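Core protein VP4 (Bluetongue virus, PDB 2JHP) caps viral RNA, combining several steps of cap synthesis, methyl transfer among them, in one chain, and forms part of the inner capsid. Local coordinates at residues Phe262-Ser267 against Glu290-Glu295; Ile305-Pro310 against Tyr316-Thr321. All blocks are in the same frame, centred on the assembly; numbering follows the deposited sequence.

Contact 1 of 2, residues Phe262-Ser267 against Glu290-Glu295; sequences FIWDVS and EEIAYE. With SAH (S-adenosyl-L-homocysteine), chain C.
F262 and W264, in the C-terminal half of strand 260-264, pack against I292 and A293 of helix 280-295 in a Rossmann-like methyltransferase domain. The strand lies in the middle of a seven-stranded sheet of order 3-2-1-4-5-7-6, and the helix begins the return to the adjacent parallel strand 302-308, so strand and helix form the first half of a beta-alpha-beta crossover. The axes of 262-264 and 290-295 come within 9.6 Å and run nearly antiparallel, at 169°.

The dense part is apolar and buried. F262 extends its ring from the sheet, its chi1 of -177° turning CG away from the backbone N, until one face lies against the CA of A293; the methyl CB of A293 comes within 3.8 Å of CD2. Further out on the same ring, CZ meets CG2 of I292 at 3.7 Å, the two side chains crossing nearly at right angles. I292 divides its branches between the aromatics: CG2 goes to F262, while CD1 reaches CZ3 of W264 more loosely, at 4.0 Å. F300 adds an edge-to-face ring contact to F262.

Beyond this layer the helix turns to solvent, where E291, Y294 and E295 are exposed. E290 is instead buried, its carboxylate paired with R287 in a salt bridge.

Past W264 the chain leaves the sheet and meets S-adenosyl-L-homocysteine. D265 accepts a 2.9 Å hydrogen bond from the ligand amine N through OD2, while its OD1 is held in a salt bridge by R337. V266 links pocket and core: its CG2 sits 3.3 Å above the centre of the W264 ring, and its CG1 approaches N7 of the ligand's adenine at 3.4 Å.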
loop_
_atom_site.group_PDB
_atom_site.type_symbol
_atom_site.label_atom_id
_atom_site.label_comp_id
_atom_site.label_asym_id
_atom_site.label_seq_id
_atom_site.Cartn_x
_atom_site.Cartn_y
_atom_site.Cartn_z
ATOM N N PHE A 262 8.932 -24.584 -13.268
ATOM C CA PHE A 262 9.874 -25.116 -14.236
ATOM C C PHE A 262 10.501 -23.963 -15.023
ATOM O O PHE A 262 9.796 -23.204 -15.690
ATOM C CB PHE A 262 9.122 -26.077 -15.165
ATOM C CG PHE A 262 9.985 -26.765 -16.198
ATOM C CD1 PHE A 262 10.620 -27.966 -15.900
ATOM C CD2 PHE A 262 10.120 -26.236 -17.478
ATOM C CE1 PHE A 262 11.404 -28.617 -16.856
ATOM C CE2 PHE A 262 10.898 -26.883 -18.444
ATOM C CZ PHE A 262 11.542 -28.073 -18.131
ATOM N N ILE A 263 11.825 -23.833 -14.925
ATOM C CA ILE A 263 12.578 -22.769 -15.606
ATOM C C ILE A 263 13.575 -23.372 -16.612
ATOM O O ILE A 263 14.456 -24.146 -16.224
ATOM C CB ILE A 263 13.325 -21.854 -14.604
ATOM C CG1 ILE A 263 12.342 -21.205 -13.626
ATOM C CG2 ILE A 263 14.118 -20.779 -15.352
ATOM C CD1 ILE A 263 12.966 -20.191 -12.671
ATOM N N TRP A 264 13.421 -23.010 -17.893
ATOM C CA TRP A 264 14.225 -23.558 -19.009
ATOM C C TRP A 264 14.975 -22.451 -19.740
ATOM O O TRP A 264 14.356 -21.567 -20.350
ATOM C CB TRP A 264 13.327 -24.325 -19.989
ATOM C CG TRP A 264 14.015 -24.942 -21.205
ATOM C CD1 TRP A 264 14.349 -24.312 -22.375
ATOM C CD2 TRP A 264 14.389 -26.318 -21.374
ATOM N NE1 TRP A 264 14.921 -25.209 -23.258
ATOM C CE2 TRP A 264 14.953 -26.448 -22.669
ATOM C CE3 TRP A 264 14.305 -27.453 -20.558
ATOM C CZ2 TRP A 264 15.441 -27.662 -23.151
ATOM C CZ3 TRP A 264 14.783 -28.658 -21.043
ATOM C CH2 TRP A 264 15.347 -28.752 -22.323
ATOM N N ASP A 265 16.308 -22.517 -19.664
ATOM C CA ASP A 265 17.201 -21.535 -20.290
ATOM C C ASP A 265 18.291 -22.217 -21.110
ATOM O O ASP A 265 19.401 -21.695 -21.263
ATOM C CB ASP A 265 17.817 -20.595 -19.234
ATOM C CG ASP A 265 18.341 -19.292 -19.838
ATOM O OD1 ASP A 265 17.749 -18.794 -20.824
ATOM O OD2 ASP A 265 19.348 -18.762 -19.329
ATOM N N VAL A 266 17.951 -23.378 -21.657
ATOM C CA VAL A 266 18.880 -24.196 -22.437
ATOM C C VAL A 266 19.317 -23.544 -23.766
ATOM O O VAL A 266 18.488 -23.069 -24.549
ATOM C CB VAL A 266 18.281 -25.611 -22.662
ATOM C CG1 VAL A 266 19.145 -26.454 -23.582
ATOM C CG2 VAL A 266 18.076 -26.309 -21.326
ATOM N N SER A 267 20.632 -23.516 -23.985
ATOM C CA SER A 267 21.249 -23.061 -25.237
ATOM C C SER A 267 22.637 -23.706 -25.393
ATOM O O SER A 267 23.257 -24.090 -24.399
ATOM C CB SER A 267 21.367 -21.534 -25.268
ATOM O OG SER A 267 22.414 -21.080 -24.430
ATOM N N GLU A 290 9.459 -26.635 -23.703
ATOM C CA GLU A 290 8.007 -26.518 -23.693
ATOM C C GLU A 290 7.333 -27.887 -23.565
ATOM O O GLU A 290 6.446 -28.080 -22.726
ATOM C CB GLU A 290 7.531 -25.809 -24.969
ATOM C CG GLU A 290 7.859 -24.317 -25.032
ATOM C CD GLU A 290 7.576 -23.687 -26.395
ATOM O OE1 GLU A 290 6.942 -24.339 -27.261
ATOM O OE2 GLU A 290 8.002 -22.528 -26.601
ATOM N N GLU A 291 7.771 -28.824 -24.407
ATOM C CA GLU A 291 7.260 -30.190 -24.449
ATOM C C GLU A 291 7.483 -30.929 -23.130
ATOM O O GLU A 291 6.565 -31.540 -22.599
ATOM C CB GLU A 291 7.918 -30.945 -25.598
ATOM C CG GLU A 291 7.442 -30.502 -26.976
ATOM C CD GLU A 291 8.231 -31.129 -28.120
ATOM O OE1 GLU A 291 9.081 -32.024 -27.863
ATOM O OE2 GLU A 291 7.997 -30.726 -29.287
ATOM N N ILE A 292 8.701 -30.853 -22.597
ATOM C CA ILE A 292 9.008 -31.409 -21.277
ATOM C C ILE A 292 8.080 -30.834 -20.206
ATOM O O ILE A 292 7.557 -31.570 -19.365
ATOM C CB ILE A 292 10.502 -31.216 -20.916
ATOM C CG1 ILE A 292 11.346 -32.219 -21.723
ATOM C CG2 ILE A 292 10.728 -31.395 -19.415
ATOM C CD1 ILE A 292 12.854 -32.065 -21.606
ATOM N N ALA A 293 7.859 -29.522 -20.272
ATOM C CA ALA A 293 6.979 -28.836 -19.330
ATOM C C ALA A 293 5.530 -29.313 -19.471
ATOM O O ALA A 293 4.876 -29.615 -18.471
ATOM C CB ALA A 293 7.083 -27.301 -19.493
ATOM N N TYR A 294 5.043 -29.382 -20.712
ATOM C CA TYR A 294 3.680 -29.838 -20.993
ATOM C C TYR A 294 3.451 -31.266 -20.469
ATOM O O TYR A 294 2.423 -31.532 -19.854
ATOM C CB TYR A 294 3.366 -29.737 -22.496
ATOM C CG TYR A 294 1.890 -29.834 -22.842
ATOM C CD1 TYR A 294 1.055 -28.714 -22.754
ATOM C CD2 TYR A 294 1.332 -31.035 -23.264
ATOM C CE1 TYR A 294 -0.296 -28.785 -23.063
ATOM C CE2 TYR A 294 -0.033 -31.125 -23.584
ATOM C CZ TYR A 294 -0.837 -29.988 -23.477
ATOM O OH TYR A 294 -2.179 -30.052 -23.786
ATOM N N GLU A 295 4.417 -32.162 -20.695
ATOM C CA GLU A 295 4.345 -33.546 -20.211
ATOM C C GLU A 295 4.208 -33.553 -18.704
ATOM O O GLU A 295 3.515 -34.395 -18.131
ATOM C CB GLU A 295 5.609 -34.331 -20.569
ATOM C CG GLU A 295 5.886 -34.520 -22.048
ATOM C CD GLU A 295 7.251 -35.143 -22.293
ATOM O OE1 GLU A 295 8.200 -34.399 -22.630
ATOM O OE2 GLU A 295 7.378 -36.378 -22.132
HETATM N N SAH C . 21.053 -19.516 -17.131
HETATM C CA SAH C . 22.461 -19.147 -17.483
HETATM C CB SAH C . 22.622 -18.807 -18.967
HETATM C CG SAH C . 22.299 -19.968 -19.903
HETATM S SD SAH C . 23.787 -20.584 -20.718
HETATM C C SAH C . 22.947 -17.998 -16.605
HETATM O O SAH C . 22.152 -17.207 -16.095
HETATM O OXT SAH C . 24.148 -17.846 -16.379
HETATM C "C5'" SAH C . 22.969 -22.036 -21.407
HETATM C "C4'" SAH C . 23.462 -23.277 -20.685
HETATM O "O4'" SAH C . 22.657 -24.385 -20.995
HETATM C "C3'" SAH C . 24.877 -23.674 -21.067
HETATM O "O3'" SAH C . 25.715 -23.340 -19.991
HETATM C "C2'" SAH C . 24.826 -25.177 -21.293
HETATM O "O2'" SAH C . 25.771 -25.848 -20.495
HETATM C "C1'" SAH C . 23.439 -25.543 -20.810
HETATM N N9 SAH C . 22.777 -26.666 -21.489
HETATM C C8 SAH C . 22.798 -27.003 -22.817
HETATM N N7 SAH C . 22.013 -28.093 -22.987
HETATM C C5 SAH C . 21.485 -28.443 -21.795
HETATM C C6 SAH C . 20.625 -29.463 -21.399
HETATM N N6 SAH C . 20.160 -30.332 -22.291
HETATM N N1 SAH C . 20.258 -29.570 -20.069
HETATM C C2 SAH C . 20.738 -28.672 -19.141
HETATM N N3 SAH C . 21.588 -27.660 -19.545
HETATM C C4 SAH C . 21.956 -27.550 -20.846
#

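Contact 2 of 2, residues Ile305-Pro310 against Tyr316-Thr321; sequences IKHRIP and YHCIST
The phenolic OH of Y316 is approached by H307 and I309. CE1 of H307 comes to 3.1 Å from this oxygen, close to the imidazole plane, while CG2 of I309 stands 3.7 Å from it. Imidazole and phenol come from opposite directions and meet along their edges, with NE2 of H307 also near the plane of the Y316 ring. Since the two orientations of the imidazole are hard to distinguish at 2.5 Å resolution, the nature of its contact with the OH is left undecided.

One face of the phenol is taken by P310. Its CG lies 4.0 Å from the ring centroid and 22° off the normal, a CH-pi contact displaced toward CE1, and CD continues the packing as far as CZ. A chi1 of 63°, which sets CG between the backbone N and the carbonyl carbon, directs the Y316 ring so that a face meets P310 while its hydroxyl end meets H307. C318, two residues on, brings its SG to 4.1 Å from NE2 of H307; the sulfur is oblique to the imidazole, a sulfur-aromatic contact made neither squarely over the face nor at the edge.

The two segments run in nearly opposite directions, yet they are not paired as strands: side chains fill the space between them, and even the nearest CA atoms, those of P310 and Y316, are 8.9 Å apart. Strand 302-308 belongs to the seven-stranded sheet that also holds strand 260-264, and H307 bonds there through its backbone to L336, whereas strand 315-320 pairs with 357-362 in a separate two-stranded sheet. R287 of helix 280-295 touches both H307 and C318, and helix 363-373 lies against I309 through V366 and V370 and against Y316 through S363.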
loop_
_atom_site.group_PDB
_atom_site.type_symbol
_atom_site.label_atom_id
_atom_site.label_comp_id
_atom_site.label_asym_id
_atom_site.label_seq_id
_atom_site.Cartn_x
_atom_site.Cartn_y
_atom_site.Cartn_z
ATOM N N ILE A 305 9.906 -20.583 -20.261
ATOM C CA ILE A 305 10.821 -21.132 -21.266
ATOM C C ILE A 305 11.538 -20.054 -22.104
ATOM O O ILE A 305 10.944 -19.044 -22.497
ATOM C CB ILE A 305 10.086 -22.129 -22.225
ATOM C CG1 ILE A 305 9.067 -23.014 -21.468
ATOM C CG2 ILE A 305 11.095 -22.953 -23.041
ATOM C CD1 ILE A 305 9.654 -24.049 -20.499
ATOM N N LYS A 306 12.820 -20.290 -22.367
ATOM C CA LYS A 306 13.602 -19.475 -23.293
ATOM C C LYS A 306 12.924 -19.448 -24.662
ATOM O O LYS A 306 12.463 -20.480 -25.150
ATOM C CB LYS A 306 15.004 -20.060 -23.420
ATOM C CG LYS A 306 16.063 -19.098 -23.905
ATOM C CD LYS A 306 17.294 -19.865 -24.394
ATOM C CE LYS A 306 18.587 -19.150 -24.042
ATOM N NZ LYS A 306 18.486 -17.690 -24.279
ATOM N N HIS A 307 12.856 -18.273 -25.276
ATOM C CA HIS A 307 12.140 -18.142 -26.533
ATOM C C HIS A 307 12.850 -17.251 -27.543
ATOM O O HIS A 307 12.537 -16.066 -27.655
ATOM C CB HIS A 307 10.729 -17.607 -26.279
ATOM C CG HIS A 307 9.791 -17.813 -27.425
ATOM N ND1 HIS A 307 9.603 -16.869 -28.410
ATOM C CD2 HIS A 307 8.990 -18.858 -27.745
ATOM C CE1 HIS A 307 8.723 -17.321 -29.285
ATOM N NE2 HIS A 307 8.340 -18.528 -28.909
ATOM N N ARG A 308 13.801 -17.813 -28.283
ATOM C CA ARG A 308 14.441 -17.055 -29.371
ATOM C C ARG A 308 13.586 -17.108 -30.633
ATOM O O ARG A 308 13.138 -18.175 -31.040
ATOM C CB ARG A 308 15.906 -17.488 -29.646
ATOM C CG ARG A 308 16.225 -18.979 -29.478
ATOM C CD ARG A 308 16.688 -19.349 -28.047
ATOM N NE ARG A 308 18.113 -19.658 -27.985
ATOM C CZ ARG A 308 18.613 -20.888 -27.932
ATOM N NH1 ARG A 308 17.813 -21.952 -27.936
ATOM N NH2 ARG A 308 19.927 -21.050 -27.886
ATOM N N ILE A 309 13.337 -15.936 -31.216
ATOM C CA ILE A 309 12.605 -15.818 -32.479
ATOM C C ILE A 309 13.510 -16.173 -33.659
ATOM O O ILE A 309 14.584 -15.585 -33.815
ATOM C CB ILE A 309 12.071 -14.393 -32.704
ATOM C CG1 ILE A 309 11.639 -13.778 -31.377
ATOM C CG2 ILE A 309 10.932 -14.406 -33.737
ATOM C CD1 ILE A 309 11.762 -12.269 -31.308
ATOM N N PRO A 310 13.077 -17.143 -34.486
ATOM C CA PRO A 310 13.798 -17.583 -35.694
ATOM C C PRO A 310 13.942 -16.482 -36.754
ATOM O O PRO A 310 13.182 -15.509 -36.748
ATOM C CB PRO A 310 12.928 -18.728 -36.222
ATOM C CG PRO A 310 11.565 -18.487 -35.632
ATOM C CD PRO A 310 11.833 -17.912 -34.274
ATOM N N TYR A 316 5.243 -19.640 -37.297
ATOM C CA TYR A 316 5.637 -20.890 -36.652
ATOM C C TYR A 316 4.759 -21.162 -35.439
ATOM O O TYR A 316 3.893 -20.353 -35.090
ATOM C CB TYR A 316 7.117 -20.853 -36.241
ATOM C CG TYR A 316 7.479 -19.792 -35.213
ATOM C CD1 TYR A 316 7.749 -18.470 -35.594
ATOM C CD2 TYR A 316 7.575 -20.116 -33.860
ATOM C CE1 TYR A 316 8.092 -17.497 -34.637
ATOM C CE2 TYR A 316 7.923 -19.161 -32.914
ATOM C CZ TYR A 316 8.181 -17.855 -33.304
ATOM O OH TYR A 316 8.515 -16.909 -32.357
ATOM N N HIS A 317 4.990 -22.300 -34.791
ATOM C CA HIS A 317 4.164 -22.705 -33.659
ATOM C C HIS A 317 4.962 -23.049 -32.407
ATOM O O HIS A 317 6.152 -23.378 -32.473
ATOM C CB HIS A 317 3.252 -23.869 -34.049
ATOM C CG HIS A 317 2.265 -23.528 -35.120
ATOM N ND1 HIS A 317 1.069 -22.899 -34.853
ATOM C CD2 HIS A 317 2.296 -23.732 -36.461
ATOM C CE1 HIS A 317 0.402 -22.729 -35.981
ATOM N NE2 HIS A 317 1.124 -23.227 -36.974
ATOM N N CYS A 318 4.280 -22.962 -31.266
ATOM C CA CYS A 318 4.860 -23.293 -29.977
ATOM C C CYS A 318 3.765 -23.570 -28.937
ATOM O O CYS A 318 2.583 -23.349 -29.199
ATOM C CB CYS A 318 5.755 -22.152 -29.498
ATOM S SG CYS A 318 4.859 -20.693 -28.992
ATOM N N ILE A 319 4.172 -24.050 -27.765
ATOM C CA ILE A 319 3.250 -24.334 -26.679
ATOM C C ILE A 319 3.393 -23.235 -25.629
ATOM O O ILE A 319 4.444 -23.089 -25.004
ATOM C CB ILE A 319 3.515 -25.718 -26.068
ATOM C CG1 ILE A 319 3.359 -26.808 -27.133
ATOM C CG2 ILE A 319 2.568 -25.971 -24.914
ATOM C CD1 ILE A 319 4.130 -28.067 -26.826
ATOM N N SER A 320 2.332 -22.458 -25.443
ATOM C CA SER A 320 2.433 -21.244 -24.647
ATOM C C SER A 320 1.146 -20.821 -23.937
ATOM O O SER A 320 0.047 -21.239 -24.296
ATOM C CB SER A 320 2.925 -20.090 -25.534
ATOM O OG SER A 320 3.050 -18.886 -24.788
ATOM N N THR A 321 1.318 -19.984 -22.918
ATOM C CA THR A 321 0.232 -19.188 -22.360
ATOM C C THR A 321 0.462 -17.728 -22.785
ATOM O O THR A 321 -0.405 -17.110 -23.402
ATOM C CB THR A 321 0.144 -19.336 -20.815
ATOM O OG1 THR A 321 -0.277 -20.666 -20.467
ATOM C CG2 THR A 321 -0.834 -18.322 -20.216
#

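How the contacts relate
From the N terminus, strand 260-264 leads into the S-adenosyl-L-homocysteine site and, after a loop that is partly unmodelled, helix 280-295 comes back over the sheet; contact 1 closes this excursion. The chain then enters strand 302-308 beside 260-264, where W264 O and K306 N are joined by a probable hydrogen bond. A short connection leads to strand 315-320, and contact 2 closes that second, smaller loop. The contacts follow in series, neither enclosing the other, with centres about 11 Å apart. E290 OE1 probably bonds I319 N, tying the helix of contact 1 to the separate two-stranded sheet reached by contact 2.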